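Local coordinates for general odorant-binding protein 28a (Drosophila melanogaster, PDB 6QQ4) that probably binds and carries small odorant molecules and is involved in detecting the floral odour beta-ionone, at residues Ala46-Met49 / Lys50-Ile54. Sequence-based numbering, arbitrary orientation.
Sequences ACVM and KNIGI
Met49 lays its CB against Ile54 across the end of helix 39-52, with Ile54 CG2 3.8 Å from Met49 CB, the two side chains crossing at a slant. The same methyl lies 3.5 Å from Met49 O: with CG1 of Ile54 opposite its backbone N (chi1 -178°), CG2 sits between that N and the carbonyl carbon, and the turn at Gly53 brings it to Met49. The neighbouring pair, Val48 and Ile52, one turn apart along the helix, run side by side: Val48 CG1 lies anti to its own N (chi1 171°) and meets Ile52 CD1 at 4.1 Å, a pair that packs on Leu9 of helix 2-20. The i to i+4 backbone bonds run on through this turn, with Ile52 N giving its hydrogen to Val48 O at 2.9 Å. They end with Gly53 N hydrogen-bonded to Met49 O at 2.7 Å, where the positive phi of Gly53 (96°) turns the chain out of the helix. Lys50 sends its extended chain past Ala46 O, CG at 3.2 Å, and its NZ hydrogen-bonds His100 ND1, while Asn51 ND2 hydrogen-bonds Ser12 OG. Tyr73 of helix 66-74 covers Met49 and Ile54, and the Cys47-Cys16 disulfide links helix 2-20 to this glycine-terminated helix end of the all-helical PBP/GOBP fold.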
# COMPACT_ATOMS: atom_id res chain seq x y z
N ALA A 46 -0.56 -3.39 6.59
CA ALA A 46 -0.09 -2.34 7.50
C ALA A 46 1.42 -2.43 7.70
O ALA A 46 2.11 -1.43 7.73
CB ALA A 46 -0.79 -2.44 8.85
N CYS A 47 1.91 -3.66 7.84
CA CYS A 47 3.32 -3.91 8.09
C CYS A 47 4.18 -3.49 6.90
O CYS A 47 5.25 -2.91 7.06
CB CYS A 47 3.54 -5.39 8.41
SG CYS A 47 5.27 -5.87 8.77
N VAL A 48 3.70 -3.76 5.70
CA VAL A 48 4.38 -3.30 4.50
C VAL A 48 4.36 -1.77 4.38
O VAL A 48 5.39 -1.14 4.13
CB VAL A 48 3.75 -3.91 3.24
CG1 VAL A 48 4.31 -3.25 1.99
CG2 VAL A 48 4.01 -5.41 3.22
N MET A 49 3.19 -1.17 4.55
CA MET A 49 3.06 0.28 4.42
C MET A 49 3.95 1.01 5.43
O MET A 49 4.57 2.02 5.11
CB MET A 49 1.61 0.71 4.58
CG MET A 49 0.72 0.39 3.38
SD MET A 49 -0.95 1.01 3.63
CE MET A 49 -1.80 0.34 2.20
N LYS A 50 4.00 0.48 6.65
CA LYS A 50 4.83 1.05 7.69
C LYS A 50 6.31 0.92 7.33
O LYS A 50 7.12 1.80 7.65
CB LYS A 50 4.54 0.38 9.04
CG LYS A 50 3.26 0.87 9.67
CD LYS A 50 3.06 0.33 11.06
CE LYS A 50 1.87 1.01 11.72
NZ LYS A 50 1.61 0.43 13.06
N ASN A 51 6.67 -0.16 6.66
CA ASN A 51 8.05 -0.31 6.21
C ASN A 51 8.39 0.69 5.11
O ASN A 51 9.51 1.19 5.04
CB ASN A 51 8.31 -1.73 5.74
CG ASN A 51 9.79 -2.06 5.71
OD1 ASN A 51 10.60 -1.38 6.33
ND2 ASN A 51 10.15 -3.11 4.97
N ILE A 52 7.42 0.98 4.25
CA ILE A 52 7.57 2.00 3.22
C ILE A 52 7.60 3.39 3.85
O ILE A 52 8.29 4.29 3.39
CB ILE A 52 6.42 1.93 2.18
CG1 ILE A 52 6.46 0.61 1.43
CG2 ILE A 52 6.48 3.10 1.19
CD1 ILE A 52 5.31 0.46 0.50
N GLY A 53 6.82 3.56 4.92
CA GLY A 53 6.73 4.84 5.58
C GLY A 53 5.54 5.65 5.13
O GLY A 53 5.31 6.75 5.64
N ILE A 54 4.79 5.12 4.16
CA ILE A 54 3.57 5.78 3.70
C ILE A 54 2.52 5.73 4.82
O ILE A 54 1.65 6.61 4.92
CB ILE A 54 3.04 5.16 2.37
CG1 ILE A 54 1.79 5.89 1.86
CG2 ILE A 54 2.83 3.64 2.49
CD1 ILE A 54 2.01 7.38 1.49